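Local coordinates for protein glycosyltransferase Gtf1 (Streptococcus gordonii, PDB 5E9T) that belongs to the GT-B glycosyltransferases, joining two Rossmann-like domains to an extended antiparallel beta-sheet domain against which its partner protein Gtf2 packs, at residues L44-Q49 against F124-E129; I63-Y68 against Y195-L200; Y162-Y167 against M177-G182. The protein carries 1 engineered substitution. One frame throughout, in Å; residues are numbered along the deposited sequence.

Contact 1 (L44-Q49 against F124-E129). Engineered in segment 124-129: Phe-124 (natural residue Ser).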
loop_
_atom_site.group_PDB
_atom_site.type_symbol
_atom_site.label_atom_id
_atom_site.label_comp_id
_atom_site.label_asym_id
_atom_site.label_seq_id
_atom_site.Cartn_x
_atom_site.Cartn_y
_atom_site.Cartn_z
ATOM N N LEU A 44 8.651 -21.679 16.447
ATOM C CA LEU A 44 8.841 -21.653 17.890
ATOM C C LEU A 44 8.568 -22.965 18.619
ATOM O O LEU A 44 9.032 -23.119 19.753
ATOM C CB LEU A 44 7.972 -20.555 18.508
ATOM C CG LEU A 44 8.396 -19.153 18.076
ATOM C CD1 LEU A 44 7.474 -18.118 18.687
ATOM C CD2 LEU A 44 9.848 -18.888 18.454
ATOM N N ALA A 45 7.868 -23.921 18.001
ATOM C CA ALA A 45 7.406 -25.078 18.765
ATOM C C ALA A 45 8.562 -25.992 19.131
ATOM O O ALA A 45 8.494 -26.716 20.130
ATOM C CB ALA A 45 6.341 -25.847 17.984
ATOM N N ASP A 46 9.615 -25.976 18.327
ATOM C CA ASP A 46 10.893 -26.563 18.670
ATOM C C ASP A 46 11.971 -25.525 18.414
ATOM O O ASP A 46 11.829 -24.670 17.537
ATOM C CB ASP A 46 11.181 -27.823 17.849
ATOM C CG ASP A 46 10.363 -29.010 18.301
ATOM O OD1 ASP A 46 10.787 -29.687 19.262
ATOM O OD2 ASP A 46 9.300 -29.267 17.694
ATOM N N ASN A 47 13.035 -25.586 19.204
ATOM C CA ASN A 47 14.212 -24.785 18.904
ATOM C C ASN A 47 14.710 -25.163 17.517
ATOM O O ASN A 47 14.958 -26.341 17.243
ATOM C CB ASN A 47 15.290 -25.027 19.961
ATOM C CG ASN A 47 16.424 -24.022 19.892
ATOM O OD1 ASN A 47 16.878 -23.644 18.812
ATOM N ND2 ASN A 47 16.895 -23.589 21.055
ATOM N N ILE A 48 14.842 -24.169 16.634
ATOM C CA ILE A 48 15.193 -24.480 15.252
ATOM C C ILE A 48 16.542 -25.175 15.191
ATOM O O ILE A 48 16.814 -25.941 14.259
ATOM C CB ILE A 48 15.172 -23.212 14.376
ATOM C CG1 ILE A 48 15.087 -23.602 12.896
ATOM C CG2 ILE A 48 16.405 -22.355 14.635
ATOM C CD1 ILE A 48 15.104 -22.426 11.942
ATOM N N GLN A 49 17.398 -24.940 16.187
ATOM C CA GLN A 49 18.678 -25.634 16.238
ATOM C C GLN A 49 18.477 -27.135 16.394
ATOM O O GLN A 49 19.157 -27.932 15.737
ATOM C CB GLN A 49 19.527 -25.073 17.380
ATOM C CG GLN A 49 20.991 -25.485 17.345
ATOM C CD GLN A 49 21.236 -26.839 17.980
ATOM O OE1 GLN A 49 20.385 -27.370 18.692
ATOM N NE2 GLN A 49 22.409 -27.407 17.722
ATOM N N PHE A 124 16.120 -29.366 30.902
ATOM C CA PHE A 124 16.152 -28.226 29.986
ATOM C C PHE A 124 14.744 -27.768 29.602
ATOM O O PHE A 124 13.847 -28.589 29.391
ATOM C CB PHE A 124 16.945 -28.582 28.730
ATOM C CG PHE A 124 18.360 -29.004 29.006
ATOM C CD1 PHE A 124 19.296 -28.084 29.451
ATOM C CD2 PHE A 124 18.756 -30.318 28.813
ATOM C CE1 PHE A 124 20.600 -28.468 29.702
ATOM C CE2 PHE A 124 20.058 -30.707 29.064
ATOM C CZ PHE A 124 20.981 -29.781 29.509
ATOM N N VAL A 125 14.562 -26.449 29.485
ATOM C CA VAL A 125 13.247 -25.827 29.296
ATOM C C VAL A 125 13.239 -25.037 27.994
ATOM O O VAL A 125 13.998 -24.071 27.845
ATOM C CB VAL A 125 12.884 -24.898 30.465
ATOM C CG1 VAL A 125 11.392 -24.581 30.449
ATOM C CG2 VAL A 125 13.302 -25.508 31.781
ATOM N N GLU A 126 12.366 -25.429 27.061
ATOM C CA GLU A 126 12.213 -24.667 25.824
ATOM C C GLU A 126 11.268 -23.476 25.974
ATOM O O GLU A 126 11.559 -22.393 25.456
ATOM C CB GLU A 126 11.754 -25.589 24.693
ATOM C CG GLU A 126 12.906 -26.319 24.008
ATOM C CD GLU A 126 12.446 -27.286 22.934
ATOM O OE1 GLU A 126 11.249 -27.639 22.919
ATOM O OE2 GLU A 126 13.287 -27.692 22.104
ATOM N N HIS A 127 10.137 -23.643 26.661
ATOM C CA HIS A 127 9.156 -22.569 26.798
ATOM C C HIS A 127 8.674 -22.470 28.237
ATOM O O HIS A 127 8.687 -23.453 28.985
ATOM C CB HIS A 127 7.917 -22.765 25.917
ATOM C CG HIS A 127 8.171 -23.540 24.666
ATOM N ND1 HIS A 127 7.589 -24.767 24.430
ATOM C CD2 HIS A 127 8.933 -23.264 23.585
ATOM C CE1 HIS A 127 7.986 -25.211 23.255
ATOM N NE2 HIS A 127 8.800 -24.318 22.723
ATOM N N VAL A 128 8.237 -21.269 28.616
ATOM C CA VAL A 128 7.556 -21.033 29.885
ATOM C C VAL A 128 6.354 -20.137 29.630
ATOM O O VAL A 128 6.490 -19.059 29.042
ATOM C CB VAL A 128 8.477 -20.387 30.935
ATOM C CG1 VAL A 128 7.722 -20.236 32.250
ATOM C CG2 VAL A 128 9.719 -21.219 31.142
ATOM N N GLU A 129 5.187 -20.577 30.082
ATOM C CA GLU A 129 3.978 -19.768 30.051
ATOM C C GLU A 129 3.718 -19.210 31.444
ATOM O O GLU A 129 3.820 -19.937 32.435
ATOM C CB GLU A 129 2.780 -20.591 29.572
ATOM C CG GLU A 129 2.756 -20.828 28.071
ATOM C CD GLU A 129 1.890 -22.009 27.672
ATOM O OE1 GLU A 129 1.444 -22.757 28.568
ATOM O OE2 GLU A 129 1.657 -22.187 26.456
#
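His-127 and Glu-126, neighbours at a corner of strand 125-132, reach side by side toward the turn that leads into helix 48-55. Both lie across from Tyr-116 in a classic beta bulge, which explains how two consecutive side chains can face the same segment. The imidazole approaches two successive backbone carbonyls differently: Ala-45 O sits at the ring edge, in plane and 3.5 Å from His-127 CE1, whereas Leu-44 O stands obliquely, 3.2 Å from His-127 NE2. That second approach is a hydrogen bond, but a weak one, bent to 132° at the hydrogen. One ring face is backed by Glu-126 CB, 3.7 Å above the plane and offset toward the rim; the ring also meets that of Tyr-141 at a steep tilt.

Glu-126 runs out straight beyond CG (chi2 177°), and this length carries its carboxylate out beside the imidazole, toward Asn-47. There Glu-126 OE2 comes within 3.6 Å of Asn-47 N, close but not a hydrogen bond, while Glu-126 OE1 lies 4.2 Å from Asp-46 OD1. Asn-47 suits the N-cap position because its short amide can fold back over the first turn: Asn-47 OD1 accepts from Gln-49 N at 3.0 Å with an angle of 156°. Its ND2 is held by Thr-77 OG1, and Asp-46 OD1 accepts from Trp-12 NE1.

Two like charges thus lie close together, one of them held by Trp-12 NE1, and their nearness may raise the proton affinity of either carboxylate. Against this, the single hydrogen bond between the segments is the weak one from the histidine, so by polar means the two are held only loosely.

Contact 2 (I63-Y68 against Y195-L200)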
loop_
_atom_site.group_PDB
_atom_site.type_symbol
_atom_site.label_atom_id
_atom_site.label_comp_id
_atom_site.label_asym_id
_atom_site.label_seq_id
_atom_site.Cartn_x
_atom_site.Cartn_y
_atom_site.Cartn_z
ATOM N N ILE A 63 20.885 -19.951 9.116
ATOM C CA ILE A 63 20.366 -18.593 9.217
ATOM C C ILE A 63 18.854 -18.704 9.346
ATOM O O ILE A 63 18.173 -19.113 8.398
ATOM C CB ILE A 63 20.749 -17.724 8.012
ATOM C CG1 ILE A 63 22.249 -17.426 8.013
ATOM C CG2 ILE A 63 19.941 -16.431 8.004
ATOM C CD1 ILE A 63 22.672 -16.486 6.909
ATOM N N TRP A 64 18.328 -18.349 10.512
ATOM C CA TRP A 64 16.891 -18.270 10.715
ATOM C C TRP A 64 16.461 -16.816 10.571
ATOM O O TRP A 64 17.048 -15.926 11.199
ATOM C CB TRP A 64 16.480 -18.812 12.083
ATOM C CG TRP A 64 15.001 -18.785 12.270
ATOM C CD1 TRP A 64 14.056 -18.916 11.298
ATOM C CD2 TRP A 64 14.289 -18.589 13.498
ATOM N NE1 TRP A 64 12.799 -18.825 11.841
ATOM C CE2 TRP A 64 12.913 -18.623 13.191
ATOM C CE3 TRP A 64 14.679 -18.391 14.826
ATOM C CZ2 TRP A 64 11.926 -18.467 14.164
ATOM C CZ3 TRP A 64 13.698 -18.235 15.789
ATOM C CH2 TRP A 64 12.339 -18.274 15.453
ATOM N N LEU A 65 15.437 -16.587 9.745
ATOM C CA LEU A 65 15.017 -15.231 9.406
ATOM C C LEU A 65 14.818 -14.370 10.646
ATOM O O LEU A 65 15.372 -13.271 10.753
ATOM C CB LEU A 65 13.725 -15.275 8.592
ATOM C CG LEU A 65 13.099 -13.897 8.390
ATOM C CD1 LEU A 65 14.041 -13.048 7.581
ATOM C CD2 LEU A 65 11.745 -13.994 7.712
ATOM N N TYR A 66 14.030 -14.860 11.600
ATOM C CA TYR A 66 13.647 -14.023 12.728
ATOM C C TYR A 66 14.770 -13.872 13.745
ATOM O O TYR A 66 14.826 -12.862 14.452
ATOM C CB TYR A 66 12.395 -14.595 13.382
ATOM C CG TYR A 66 11.206 -14.620 12.449
ATOM C CD1 TYR A 66 10.421 -13.497 12.277
ATOM C CD2 TYR A 66 10.875 -15.766 11.734
ATOM C CE1 TYR A 66 9.332 -13.507 11.430
ATOM C CE2 TYR A 66 9.782 -15.784 10.879
ATOM C CZ TYR A 66 9.015 -14.647 10.738
ATOM O OH TYR A 66 7.924 -14.630 9.903
ATOM N N ASN A 67 15.665 -14.855 13.834
ATOM C CA ASN A 67 16.823 -14.723 14.710
ATOM C C ASN A 67 17.905 -13.853 14.089
ATOM O O ASN A 67 18.693 -13.238 14.819
ATOM C CB ASN A 67 17.387 -16.105 15.044
ATOM C CG ASN A 67 18.838 -16.053 15.481
ATOM O OD1 ASN A 67 19.750 -16.220 14.668
ATOM N ND2 ASN A 67 19.061 -15.809 16.768
ATOM N N TYR A 68 17.945 -13.779 12.754
ATOM C CA TYR A 68 19.016 -13.067 12.061
ATOM C C TYR A 68 19.161 -11.633 12.556
ATOM O O TYR A 68 20.280 -11.133 12.712
ATOM C CB TYR A 68 18.761 -13.082 10.553
ATOM C CG TYR A 68 19.742 -12.248 9.761
ATOM C CD1 TYR A 68 20.955 -12.779 9.346
ATOM C CD2 TYR A 68 19.454 -10.930 9.428
ATOM C CE1 TYR A 68 21.855 -12.023 8.623
ATOM C CE2 TYR A 68 20.347 -10.165 8.707
ATOM C CZ TYR A 68 21.547 -10.717 8.307
ATOM O OH TYR A 68 22.441 -9.958 7.584
ATOM N N TYR A 195 5.175 -3.583 7.015
ATOM C CA TYR A 195 3.764 -3.946 7.038
ATOM C C TYR A 195 3.444 -5.313 6.430
ATOM O O TYR A 195 2.263 -5.657 6.325
ATOM C CB TYR A 195 2.953 -2.839 6.359
ATOM C CG TYR A 195 3.212 -1.501 7.019
ATOM C CD1 TYR A 195 4.278 -0.700 6.623
ATOM C CD2 TYR A 195 2.422 -1.059 8.069
ATOM C CE1 TYR A 195 4.534 0.512 7.239
ATOM C CE2 TYR A 195 2.667 0.152 8.691
ATOM C CZ TYR A 195 3.724 0.936 8.272
ATOM O OH TYR A 195 3.975 2.143 8.886
ATOM N N SER A 196 4.440 -6.084 5.991
ATOM C CA SER A 196 4.165 -7.430 5.497
ATOM C C SER A 196 5.429 -8.275 5.582
ATOM O O SER A 196 6.547 -7.754 5.546
ATOM C CB SER A 196 3.654 -7.403 4.057
ATOM O OG SER A 196 4.699 -7.047 3.169
ATOM N N LYS A 197 5.235 -9.596 5.657
ATOM C CA LYS A 197 6.386 -10.491 5.745
ATOM C C LYS A 197 7.199 -10.478 4.459
ATOM O O LYS A 197 8.418 -10.689 4.493
ATOM C CB LYS A 197 5.939 -11.918 6.080
ATOM C CG LYS A 197 7.099 -12.904 6.173
ATOM C CD LYS A 197 6.723 -14.203 6.850
ATOM C CE LYS A 197 7.901 -15.170 6.847
ATOM N NZ LYS A 197 7.613 -16.423 7.605
ATOM N N ALA A 198 6.549 -10.224 3.321
ATOM C CA ALA A 198 7.285 -10.081 2.068
ATOM C C ALA A 198 8.313 -8.961 2.172
ATOM O O ALA A 198 9.499 -9.160 1.877
ATOM C CB ALA A 198 6.317 -9.817 0.917
ATOM N N GLU A 199 7.878 -7.778 2.616
ATOM C CA GLU A 199 8.784 -6.644 2.751
ATOM C C GLU A 199 9.790 -6.832 3.880
ATOM O O GLU A 199 10.862 -6.218 3.844
ATOM C CB GLU A 199 7.984 -5.357 2.963
ATOM C CG GLU A 199 8.331 -4.242 1.984
ATOM C CD GLU A 199 8.202 -4.666 0.526
ATOM O OE1 GLU A 199 9.236 -4.712 -0.173
ATOM O OE2 GLU A 199 7.070 -4.954 0.077
ATOM N N LEU A 200 9.476 -7.666 4.877
ATOM C CA LEU A 200 10.469 -8.008 5.893
ATOM C C LEU A 200 11.570 -8.882 5.307
ATOM O O LEU A 200 12.757 -8.662 5.579
ATOM C CB LEU A 200 9.807 -8.718 7.073
ATOM C CG LEU A 200 10.727 -9.138 8.226
ATOM C CD1 LEU A 200 11.143 -7.934 9.043
ATOM C CD2 LEU A 200 10.066 -10.175 9.116
#
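Tyr-66 and Lys-197 owe their meeting to two long, simple side-chain paths. In Tyr-66 the ring carbon CG lies opposite the carbonyl carbon (chi1 -62°), which sends the phenol across to the helix beginning at 197. Lys-197 is stretched out from end to end, its chi1 of 179° starting a chain in which every later torsion is also close to extended. The two side chains cross at about a right angle, and Lys-197 NZ arrives at the edge of the ring, near its plane, to donate a hydrogen bond of 2.9 Å to Tyr-66 OH. Each polar end has a second partner: the phenol oxygen is bonded to Glu-184 OE1, and the ammonium to the backbone oxygen of Met-40. Lysine fits here because a long aliphatic stem can lie among apolar groups while its charge is carried to this polar cluster.

Leucines fill the space beside that bond. Leu-65 CD2 lies 4.1 Å from Lys-197 CE and, within its own segment, 4.1 Å above one face of the Tyr-66 ring, toward the rim. From the helix, Leu-200 CD2 approaches Tyr-66 CE1 obliquely at 4.1 Å and touches Leu-65 CD2 at 4.4 Å. One turn apart on the helix, Lys-197 and Leu-200 therefore present a polar and an apolar contact on the same side. At the helix start Ser-196 OG accepts a weak capping bond from Glu-199 N, 3.3 Å long.

The contact joins the chain leaving strand 62-64, an edge of the seven-stranded parallel sheet, to helix 197-208, which follows the last strand of the extended antiparallel sheet. Tyr-187 of strand 183-188 packs on both Lys-197 and Leu-200, and further along the helix Val-201 and Phe-204 continue the apolar packing against Leu-65.

Contact 3 (Y162-Y167 against M177-G182)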
loop_
_atom_site.group_PDB
_atom_site.type_symbol
_atom_site.label_atom_id
_atom_site.label_comp_id
_atom_site.label_asym_id
_atom_site.label_seq_id
_atom_site.Cartn_x
_atom_site.Cartn_y
_atom_site.Cartn_z
ATOM N N TYR A 162 -1.393 -11.644 20.610
ATOM C CA TYR A 162 -1.430 -10.334 19.976
ATOM C C TYR A 162 -0.070 -9.773 19.584
ATOM O O TYR A 162 -0.015 -8.898 18.712
ATOM C CB TYR A 162 -2.132 -9.333 20.897
ATOM C CG TYR A 162 -3.618 -9.559 20.950
ATOM C CD1 TYR A 162 -4.450 -9.023 19.982
ATOM C CD2 TYR A 162 -4.191 -10.332 21.952
ATOM C CE1 TYR A 162 -5.807 -9.230 20.014
ATOM C CE2 TYR A 162 -5.553 -10.545 21.993
ATOM C CZ TYR A 162 -6.357 -9.989 21.019
ATOM O OH TYR A 162 -7.717 -10.194 21.043
ATOM N N GLN A 163 1.023 -10.252 20.174
ATOM C CA GLN A 163 2.304 -9.617 19.900
ATOM C C GLN A 163 3.440 -10.582 20.210
ATOM O O GLN A 163 3.377 -11.323 21.194
ATOM C CB GLN A 163 2.426 -8.323 20.712
ATOM C CG GLN A 163 3.823 -7.792 20.923
ATOM C CD GLN A 163 3.820 -6.582 21.830
ATOM O OE1 GLN A 163 3.514 -6.685 23.018
ATOM N NE2 GLN A 163 4.151 -5.426 21.275
ATOM N N ARG A 164 4.497 -10.519 19.406
ATOM C CA ARG A 164 5.679 -11.345 19.600
ATOM C C ARG A 164 6.914 -10.466 19.504
ATOM O O ARG A 164 7.002 -9.597 18.631
ATOM C CB ARG A 164 5.754 -12.475 18.573
ATOM C CG ARG A 164 6.973 -13.358 18.747
ATOM C CD ARG A 164 7.023 -14.480 17.729
ATOM N NE ARG A 164 5.840 -15.333 17.769
ATOM C CZ ARG A 164 5.080 -15.609 16.716
ATOM N NH1 ARG A 164 5.384 -15.114 15.526
ATOM N NH2 ARG A 164 4.024 -16.396 16.847
ATOM N N ARG A 165 7.868 -10.697 20.405
ATOM C CA ARG A 165 9.020 -9.826 20.579
ATOM C C ARG A 165 10.290 -10.660 20.593
ATOM O O ARG A 165 10.298 -11.780 21.111
ATOM C CB ARG A 165 8.879 -9.022 21.878
ATOM C CG ARG A 165 9.962 -7.995 22.152
ATOM C CD ARG A 165 9.499 -7.028 23.242
ATOM N NE ARG A 165 8.398 -6.187 22.770
ATOM C CZ ARG A 165 7.595 -5.478 23.559
ATOM N NH1 ARG A 165 7.753 -5.503 24.874
ATOM N NH2 ARG A 165 6.624 -4.748 23.028
ATOM N N PHE A 166 11.361 -10.117 20.019
ATOM C CA PHE A 166 12.653 -10.787 19.958
ATOM C C PHE A 166 13.713 -9.932 20.637
ATOM O O PHE A 166 13.688 -8.702 20.538
ATOM C CB PHE A 166 13.050 -11.086 18.511
ATOM C CG PHE A 166 12.372 -12.295 17.948
ATOM C CD1 PHE A 166 11.026 -12.261 17.624
ATOM C CD2 PHE A 166 13.072 -13.473 17.765
ATOM C CE1 PHE A 166 10.395 -13.380 17.119
ATOM C CE2 PHE A 166 12.445 -14.594 17.258
ATOM C CZ PHE A 166 11.106 -14.546 16.937
ATOM N N TYR A 167 14.647 -10.589 21.317
ATOM C CA TYR A 167 15.577 -9.921 22.213
ATOM C C TYR A 167 17.016 -10.205 21.812
ATOM O O TYR A 167 17.305 -11.133 21.053
ATOM C CB TYR A 167 15.357 -10.362 23.668
ATOM C CG TYR A 167 13.926 -10.226 24.117
ATOM C CD1 TYR A 167 13.445 -9.018 24.593
ATOM C CD2 TYR A 167 13.052 -11.301 24.051
ATOM C CE1 TYR A 167 12.140 -8.883 24.995
ATOM C CE2 TYR A 167 11.740 -11.175 24.453
ATOM C CZ TYR A 167 11.292 -9.961 24.925
ATOM O OH TYR A 167 9.986 -9.817 25.331
HETATM N N MSE A 177 6.587 -7.603 16.717
HETATM C CA MSE A 177 5.645 -7.739 15.618
HETATM C C MSE A 177 4.221 -7.888 16.133
HETATM O O MSE A 177 4.006 -8.425 17.213
HETATM C CB MSE A 177 6.017 -8.943 14.764
HETATM C CG MSE A 177 6.268 -10.181 15.594
HETATM SE SE MSE A 177 6.266 -11.794 14.538
HETATM C CE MSE A 177 8.167 -11.860 14.197
ATOM N N LEU A 178 3.248 -7.429 15.354
ATOM C CA LEU A 178 1.844 -7.462 15.746
ATOM C C LEU A 178 1.142 -8.614 15.044
ATOM O O LEU A 178 1.239 -8.755 13.819
ATOM C CB LEU A 178 1.138 -6.155 15.399
ATOM C CG LEU A 178 1.530 -4.886 16.127
ATOM C CD1 LEU A 178 0.331 -3.936 16.163
ATOM C CD2 LEU A 178 2.088 -5.173 17.529
ATOM N N ILE A 179 0.415 -9.422 15.810
ATOM C CA ILE A 179 -0.296 -10.574 15.275
ATOM C C ILE A 179 -1.779 -10.249 15.190
ATOM O O ILE A 179 -2.386 -9.798 16.171
ATOM C CB ILE A 179 -0.060 -11.823 16.135
ATOM C CG1 ILE A 179 1.441 -12.030 16.340
ATOM C CG2 ILE A 179 -0.697 -13.035 15.477
ATOM C CD1 ILE A 179 2.196 -12.302 15.070
ATOM N N GLU A 180 -2.355 -10.459 14.010
ATOM C CA GLU A 180 -3.793 -10.352 13.800
ATOM C C GLU A 180 -4.222 -11.538 12.948
ATOM O O GLU A 180 -3.793 -11.659 11.798
ATOM C CB GLU A 180 -4.143 -9.024 13.120
ATOM C CG GLU A 180 -5.563 -8.532 13.334
ATOM C CD GLU A 180 -5.761 -7.109 12.830
ATOM O OE1 GLU A 180 -5.383 -6.827 11.674
ATOM O OE2 GLU A 180 -6.283 -6.269 13.593
ATOM N N ASP A 181 -5.065 -12.409 13.512
ATOM C CA ASP A 181 -5.590 -13.585 12.809
ATOM C C ASP A 181 -4.470 -14.481 12.280
ATOM O O ASP A 181 -4.426 -14.825 11.098
ATOM C CB ASP A 181 -6.527 -13.169 11.676
ATOM C CG ASP A 181 -7.452 -12.054 12.080
ATOM O OD1 ASP A 181 -7.861 -12.030 13.262
ATOM O OD2 ASP A 181 -7.761 -11.198 11.224
ATOM N N GLY A 182 -3.553 -14.855 13.169
ATOM C CA GLY A 182 -2.462 -15.737 12.801
ATOM C C GLY A 182 -1.547 -15.155 11.744
ATOM O O GLY A 182 -0.717 -15.863 11.166
#
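A beta hairpin of strands 158-167 and 173-180, within the extended antiparallel sheet, brings Arg-164 level with selenomethionine Met-177. Backbone bonding comes first. The two residues form a hydrogen-bonded pair: Arg-164 N donates to Met-177 O at 3.1 Å, and Met-177 N returns a bond of 2.8 Å to Arg-164 O. Next to it Gln-163 and Leu-178 make a non-hydrogen-bonded pair, and Ile-179 N donates to Tyr-162 O at 3.0 Å. Tyr-162 and Gln-163 form a classic beta bulge opposite Tyr-151.

The polar side chains find their partners outside the two segments. Gln-163 OE1 is bonded to Asn-140 of a Gtf2 chain, so an amide suits that face, while the guanidinium of Arg-164, on the other face, forms a salt bridge with Glu-150 of its own chain.

Apolar contacts then fill the Arg-164 face. The two side chains run alongside each other in the same direction, the stem of the arginine offering methylenes to the flexible selenomethionine: Arg-164 CB is 3.8 Å from Met-177 CG. The end of Met-177 is poorly ordered, so its position is approximate; it bends at chi3 (93°), and its terminal CE rests obliquely against the Phe-166 ring, 4.0 Å from Phe-166 CE1.

Overall arrangement
The three contacts lie close together where the parallel-sheet domain meets the extended antiparallel sheet. Contact 3 belongs to the antiparallel sheet alone and is buried, one face meeting Gtf2; contact 2, also buried, ties the edge of the parallel sheet to the helix that follows the antiparallel sheet; contact 1, partly buried, sets a helix-leading turn against another strand of contact 3's sheet. Their chemistry differs accordingly: regular backbone bonding in contact 3, a lysine-tyrosine bond among leucines in contact 2, carboxylates and an imidazole in contact 1. Contacts 2 and 3 are closest, their centres about 13 Å apart, with Tyr-66 resting on Met-177 and Phe-166. Leu-44 joins contact 1 to both others, touching Trp-64 and Arg-164.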